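Local coordinates for protein acyl-CoA dehydrogenase (Thermus thermophilus, PDB 2Z1Q) that probably uses bound FAD to oxidise saturated acyl-CoA thioesters to their 2,3-dehydroacyl-CoA products, passing the electrons to an acceptor, at residues B[98-101]-B[105-108]; B[192-197]-B[253-258]. All coordinates share one frame; numbering follows the deposited sequence.

The two contacts illustrate how an acyl-CoA dehydrogenase joins its parts through small, buried packing contacts, one within a domain and one between domains. Interaction 1 comes first along the chain and is local: three residues separate its segments, which lie at the end of helix 90-99 and the beginning of helix 106-117 in the N-terminal helical domain. Interaction 2 follows, bringing together strand 190-197 of the middle beta-domain and helix 252-288 of the C-terminal helical domain. Their centres lie 25 Å apart and their nearest atoms about 14 Å, so they do not touch. Helix 252-288 nevertheless serves both regions, since further along it Lys276 and Arg277 form salt bridges with Glu98 and Glu99, respectively, of segment 98-101.

Interaction 1: B[98-101]-B[105-108]; sequences EELS and GFSV
Leu100 meets both Phe106 and Ser107, and it does so with two different parts of itself. Its carbonyl oxygen lies against the side of Ser107, with Leu100 O 3.6 Å from Ser107 CB, while its side chain reaches the aromatic ring: the methyl Leu100 CD2 arrives at the ring edge, near its plane, 4.5 Å from Phe106 CE2. The touch is apolar and slight. The CB of Phe106 does not aim at the leucine; with CG anti to the backbone N (chi1 177°), its ring is carried to where its edge comes nearer. The ring also packs on Asn62, Leu65 and Met66 of helix 62-71, and Leu100 rests on Thr39 and Val43 of helix 30-54, so the pair sits in a buried layer between helices.

Ser107 shows how one side chain can serve two purposes. Its OG lies between the backbone N and the carbonyl carbon (chi1 60°) and bonds to the carbonyl oxygen of Gly104, in the turn just before its helix, leaving CB to meet Leu100. The carbonyl of Leu100 has its own polar partner, the hydroxyl of Ser103, which ties the start of the turn to its middle. Val108 N bonds to Gly105 O at 2.9 Å as the chain turns into helix 106-117. The side chain of Ser107 lies about 10 Å from the bound FAD. The whole is a tight turn linking two consecutive helices, 90-99 and 106-117, in the N-terminal alpha-helical domain of the acyl-CoA dehydrogenase fold.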
ATOM      1  N   GLU B  98      13.125  -4.337  17.570  1.00 26.94           N
ATOM      2  CA  GLU B  98      11.787  -4.874  17.349  1.00 26.19           C
ATOM      3  C   GLU B  98      10.761  -4.335  18.348  1.00 26.99           C
ATOM      4  O   GLU B  98       9.664  -3.945  17.961  1.00 26.52           O
ATOM      5  CB  GLU B  98      11.786  -6.418  17.391  1.00 26.47           C
ATOM      6  CG  GLU B  98      10.366  -7.039  17.356  1.00 27.82           C
ATOM      7  CD  GLU B  98      10.329  -8.568  17.503  1.00 28.17           C
ATOM      8  OE1 GLU B  98       9.227  -9.104  17.731  1.00 25.68           O
ATOM      9  OE2 GLU B  98      11.388  -9.228  17.390  1.00 28.23           O
ATOM     10  N   GLU B  99      11.122  -4.316  19.628  1.00 28.27           N
ATOM     11  CA  GLU B  99      10.216  -3.850  20.674  1.00 31.29           C
ATOM     12  C   GLU B  99       9.975  -2.339  20.610  1.00 31.91           C
ATOM     13  O   GLU B  99       8.961  -1.837  21.088  1.00 31.78           O
ATOM     14  CB  GLU B  99      10.758  -4.250  22.057  1.00 32.08           C
ATOM     15  CG  GLU B  99      10.705  -5.765  22.356  1.00 34.87           C
ATOM     16  CD  GLU B  99       9.339  -6.385  22.086  1.00 34.86           C
ATOM     17  OE1 GLU B  99       8.321  -5.661  22.172  1.00 38.69           O
ATOM     18  OE2 GLU B  99       9.277  -7.596  21.799  1.00 34.53           O
ATOM     19  N   LEU B 100      10.906  -1.616  20.011  1.00 33.02           N
ATOM     20  CA  LEU B 100      10.740  -0.179  19.904  1.00 35.56           C
ATOM     21  C   LEU B 100       9.855   0.265  18.737  1.00 38.35           C
ATOM     22  O   LEU B 100       9.632   1.460  18.554  1.00 36.49           O
ATOM     23  CB  LEU B 100      12.095   0.503  19.826  1.00 31.16           C
ATOM     24  CG  LEU B 100      12.780   0.687  21.179  1.00 29.25           C
ATOM     25  CD1 LEU B 100      14.122   1.322  20.926  1.00 28.26           C
ATOM     26  CD2 LEU B 100      11.941   1.552  22.119  1.00 28.08           C
ATOM     27  N   SER B 101       9.337  -0.700  17.974  1.00 40.86           N
ATOM     28  CA  SER B 101       8.460  -0.401  16.839  1.00 44.44           C
ATOM     29  C   SER B 101       7.118   0.141  17.340  1.00 45.57           C
ATOM     30  O   SER B 101       6.218   0.432  16.547  1.00 46.46           O
ATOM     31  CB  SER B 101       8.210  -1.664  16.004  1.00 46.20           C
ATOM     32  OG  SER B 101       7.399  -2.597  16.708  1.00 49.01           O
ATOM     33  N   GLY B 105       7.691   7.447  15.789  1.00 33.49           N
ATOM     34  CA  GLY B 105       8.895   8.105  15.311  1.00 32.31           C
ATOM     35  C   GLY B 105      10.128   8.002  16.197  1.00 30.33           C
ATOM     36  O   GLY B 105      11.254   8.093  15.706  1.00 29.24           O
ATOM     37  N   PHE B 106       9.935   7.812  17.496  1.00 29.74           N
ATOM     38  CA  PHE B 106      11.073   7.708  18.388  1.00 29.07           C
ATOM     39  C   PHE B 106      11.972   6.550  17.944  1.00 28.79           C
ATOM     40  O   PHE B 106      13.181   6.558  18.201  1.00 27.29           O
ATOM     41  CB  PHE B 106      10.616   7.513  19.834  1.00 29.29           C
ATOM     42  CG  PHE B 106      11.749   7.326  20.787  1.00 29.23           C
ATOM     43  CD1 PHE B 106      12.605   8.382  21.095  1.00 29.41           C
ATOM     44  CD2 PHE B 106      12.017   6.073  21.310  1.00 29.89           C
ATOM     45  CE1 PHE B 106      13.720   8.180  21.912  1.00 29.60           C
ATOM     46  CE2 PHE B 106      13.124   5.858  22.121  1.00 30.09           C
ATOM     47  CZ  PHE B 106      13.980   6.909  22.423  1.00 30.74           C
ATOM     48  N   SER B 107      11.390   5.569  17.254  1.00 26.36           N
ATOM     49  CA  SER B 107      12.154   4.431  16.766  1.00 27.03           C
ATOM     50  C   SER B 107      13.260   4.926  15.823  1.00 27.12           C
ATOM     51  O   SER B 107      14.383   4.410  15.851  1.00 26.75           O
ATOM     52  CB  SER B 107      11.231   3.456  16.036  1.00 28.51           C
ATOM     53  OG  SER B 107      10.604   4.092  14.933  1.00 35.00           O
ATOM     54  N   VAL B 108      12.951   5.918  14.987  1.00 26.58           N
ATOM     55  CA  VAL B 108      13.960   6.451  14.067  1.00 24.81           C
ATOM     56  C   VAL B 108      15.003   7.233  14.882  1.00 24.56           C
ATOM     57  O   VAL B 108      16.194   7.154  14.611  1.00 26.29           O
ATOM     58  CB  VAL B 108      13.314   7.354  12.980  1.00 23.96           C
ATOM     59  CG1 VAL B 108      14.378   7.951  12.058  1.00 22.92           C
ATOM     60  CG2 VAL B 108      12.342   6.520  12.154  1.00 24.07           C
TER

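Interaction 2: B[192-197]-B[253-258]; sequences TVFAKV and HKIAFN
A strand and a helix face each other here without backbone contact, the closest CA atoms being those of Phe194 and Ala256 at 9.1 Å. Phe194 bridges that gap. Its ring projects from the strand with CG anti to the carbonyl carbon (chi1 -66°), and its far end meets the helix: Phe194 CZ stands 4.1 Å from Ile255 CG2, a methyl placed at the ring edge and near its plane. Alongside, Phe194 CE2 lies 4.2 Å from Ile255 CB and 4.3 Å from Ala256 CB. The CG2 methyl branch of Ile255, together with CB, does the touching, rather than the longer CG1-CD1 arm.

The contact joins the middle beta-domain of the acyl-CoA dehydrogenase fold to the start of the long helix 252-288 in the C-terminal helical domain. Phe194 is also packed from within the sheet, its ring meeting that of Tyr146, which binds FAD, with the planes at about 70°, and that of Phe202 at about 30°; the Phe194 side chain lies about 7 Å from the bound FAD. Ala256 in turn touches Tyr146, while Ile255 reaches Ala204 on strand 201-208 and Pro120 and Phe124 on helix 119-124.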
ATOM      1  N   THR B 192      28.258  13.071  11.980  1.00 28.59           N
ATOM      2  CA  THR B 192      29.253  12.402  11.132  1.00 29.79           C
ATOM      3  C   THR B 192      28.905  12.851   9.702  1.00 30.17           C
ATOM      4  O   THR B 192      27.884  12.442   9.147  1.00 30.76           O
ATOM      5  CB  THR B 192      29.182  10.845  11.271  1.00 28.51           C
ATOM      6  OG1 THR B 192      29.582  10.467  12.590  1.00 28.36           O
ATOM      7  CG2 THR B 192      30.112  10.171  10.274  1.00 28.34           C
ATOM      8  N   VAL B 193      29.737  13.711   9.119  1.00 31.40           N
ATOM      9  CA  VAL B 193      29.467  14.232   7.781  1.00 30.74           C
ATOM     10  C   VAL B 193      30.412  13.717   6.712  1.00 31.91           C
ATOM     11  O   VAL B 193      31.621  13.639   6.934  1.00 32.02           O
ATOM     12  CB  VAL B 193      29.549  15.761   7.783  1.00 30.74           C
ATOM     13  CG1 VAL B 193      29.098  16.332   6.429  1.00 30.07           C
ATOM     14  CG2 VAL B 193      28.723  16.296   8.925  1.00 28.44           C
ATOM     15  N   PHE B 194      29.875  13.390   5.541  1.00 31.14           N
ATOM     16  CA  PHE B 194      30.723  12.907   4.462  1.00 32.19           C
ATOM     17  C   PHE B 194      30.990  14.002   3.433  1.00 33.30           C
ATOM     18  O   PHE B 194      30.075  14.717   3.010  1.00 32.42           O
ATOM     19  CB  PHE B 194      30.092  11.678   3.782  1.00 31.50           C
ATOM     20  CG  PHE B 194      30.016  10.469   4.675  1.00 30.53           C
ATOM     21  CD1 PHE B 194      29.150  10.448   5.766  1.00 31.18           C
ATOM     22  CD2 PHE B 194      30.830   9.369   4.444  1.00 30.53           C
ATOM     23  CE1 PHE B 194      29.098   9.345   6.610  1.00 31.64           C
ATOM     24  CE2 PHE B 194      30.780   8.252   5.289  1.00 30.84           C
ATOM     25  CZ  PHE B 194      29.912   8.244   6.371  1.00 31.32           C
ATOM     26  N   ALA B 195      32.260  14.139   3.055  1.00 34.06           N
ATOM     27  CA  ALA B 195      32.691  15.132   2.074  1.00 34.10           C
ATOM     28  C   ALA B 195      33.917  14.629   1.332  1.00 36.14           C
ATOM     29  O   ALA B 195      34.572  13.672   1.759  1.00 35.76           O
ATOM     30  CB  ALA B 195      33.010  16.452   2.754  1.00 33.66           C
ATOM     31  N   LYS B 196      34.236  15.278   0.222  1.00 36.84           N
ATOM     32  CA  LYS B 196      35.393  14.879  -0.547  1.00 40.68           C
ATOM     33  C   LYS B 196      36.472  15.949  -0.481  1.00 42.05           C
ATOM     34  O   LYS B 196      36.206  17.129  -0.712  1.00 42.21           O
ATOM     35  CB  LYS B 196      34.989  14.614  -1.994  1.00 41.23           C
ATOM     36  CG  LYS B 196      34.064  13.421  -2.150  1.00 41.92           C
ATOM     37  CD  LYS B 196      33.570  13.322  -3.579  1.00 43.60           C
ATOM     38  CE  LYS B 196      32.701  12.089  -3.781  1.00 44.24           C
ATOM     39  NZ  LYS B 196      32.106  12.065  -5.149  1.00 45.08           N
ATOM     40  N   VAL B 197      37.687  15.534  -0.140  1.00 44.01           N
ATOM     41  CA  VAL B 197      38.804  16.465  -0.055  1.00 46.00           C
ATOM     42  C   VAL B 197      39.197  16.828  -1.481  1.00 46.83           C
ATOM     43  O   VAL B 197      39.511  15.952  -2.289  1.00 46.64           O
ATOM     44  CB  VAL B 197      40.011  15.828   0.678  1.00 45.83           C
ATOM     45  CG1 VAL B 197      41.150  16.828   0.781  1.00 46.01           C
ATOM     46  CG2 VAL B 197      39.586  15.374   2.066  1.00 44.74           C
ATOM     47  N   HIS B 253      33.886   5.474   1.961  1.00 42.06           N
ATOM     48  CA  HIS B 253      32.889   4.525   1.492  1.00 43.47           C
ATOM     49  C   HIS B 253      32.805   3.332   2.437  1.00 43.67           C
ATOM     50  O   HIS B 253      31.722   2.783   2.653  1.00 44.21           O
ATOM     51  CB  HIS B 253      33.221   4.046   0.078  1.00 45.37           C
ATOM     52  CG  HIS B 253      34.488   3.252  -0.011  1.00 47.45           C
ATOM     53  ND1 HIS B 253      35.735   3.823   0.122  1.00 47.45           N
ATOM     54  CD2 HIS B 253      34.698   1.929  -0.204  1.00 47.86           C
ATOM     55  CE1 HIS B 253      36.658   2.884   0.013  1.00 48.63           C
ATOM     56  NE2 HIS B 253      36.056   1.725  -0.186  1.00 47.81           N
ATOM     57  N   LYS B 254      33.941   2.936   3.007  1.00 42.89           N
ATOM     58  CA  LYS B 254      33.971   1.802   3.923  1.00 42.18           C
ATOM     59  C   LYS B 254      33.006   1.989   5.088  1.00 40.83           C
ATOM     60  O   LYS B 254      32.298   1.056   5.469  1.00 40.81           O
ATOM     61  CB  LYS B 254      35.387   1.579   4.464  1.00 43.97           C
ATOM     62  CG  LYS B 254      36.420   1.198   3.412  1.00 46.87           C
ATOM     63  CD  LYS B 254      37.756   0.838   4.051  1.00 50.24           C
ATOM     64  CE  LYS B 254      38.807   0.498   2.992  1.00 53.03           C
ATOM     65  NZ  LYS B 254      40.105   0.050   3.576  1.00 54.92           N
ATOM     66  N   ILE B 255      32.982   3.192   5.652  1.00 38.84           N
ATOM     67  CA  ILE B 255      32.102   3.475   6.780  1.00 38.18           C
ATOM     68  C   ILE B 255      30.649   3.313   6.345  1.00 36.69           C
ATOM     69  O   ILE B 255      29.883   2.562   6.952  1.00 35.42           O
ATOM     70  CB  ILE B 255      32.326   4.913   7.312  1.00 38.99           C
ATOM     71  CG1 ILE B 255      33.817   5.122   7.600  1.00 41.65           C
ATOM     72  CG2 ILE B 255      31.510   5.137   8.587  1.00 38.84           C
ATOM     73  CD1 ILE B 255      34.208   6.548   7.945  1.00 42.67           C
ATOM     74  N   ALA B 256      30.285   4.006   5.272  1.00 35.68           N
ATOM     75  CA  ALA B 256      28.929   3.961   4.752  1.00 36.01           C
ATOM     76  C   ALA B 256      28.431   2.551   4.453  1.00 36.56           C
ATOM     77  O   ALA B 256      27.295   2.212   4.778  1.00 35.21           O
ATOM     78  CB  ALA B 256      28.827   4.807   3.500  1.00 36.38           C
ATOM     79  N   PHE B 257      29.278   1.725   3.846  1.00 37.32           N
ATOM     80  CA  PHE B 257      28.855   0.372   3.502  1.00 39.60           C
ATOM     81  C   PHE B 257      28.690  -0.546   4.712  1.00 37.29           C
ATOM     82  O   PHE B 257      27.750  -1.333   4.768  1.00 37.51           O
ATOM     83  CB  PHE B 257      29.828  -0.247   2.478  1.00 44.87           C
ATOM     84  CG  PHE B 257      29.906   0.518   1.169  1.00 50.47           C
ATOM     85  CD1 PHE B 257      28.761   1.089   0.605  1.00 53.35           C
ATOM     86  CD2 PHE B 257      31.116   0.658   0.498  1.00 52.45           C
ATOM     87  CE1 PHE B 257      28.828   1.789  -0.606  1.00 54.72           C
ATOM     88  CE2 PHE B 257      31.190   1.354  -0.718  1.00 53.84           C
ATOM     89  CZ  PHE B 257      30.046   1.918  -1.268  1.00 54.55           C
ATOM     90  N   ASN B 258      29.576  -0.438   5.693  1.00 35.49           N
ATOM     91  CA  ASN B 258      29.459  -1.298   6.864  1.00 32.61           C
ATOM     92  C   ASN B 258      28.307  -0.989   7.787  1.00 31.86           C
ATOM     93  O   ASN B 258      27.723  -1.907   8.374  1.00 32.72           O
ATOM     94  CB  ASN B 258      30.751  -1.304   7.671  1.00 32.10           C
ATOM     95  CG  ASN B 258      31.818  -2.136   7.014  1.00 33.01           C
ATOM     96  OD1 ASN B 258      32.638  -1.623   6.257  1.00 33.12           O
ATOM     97  ND2 ASN B 258      31.797  -3.438   7.273  1.00 29.93           N
TER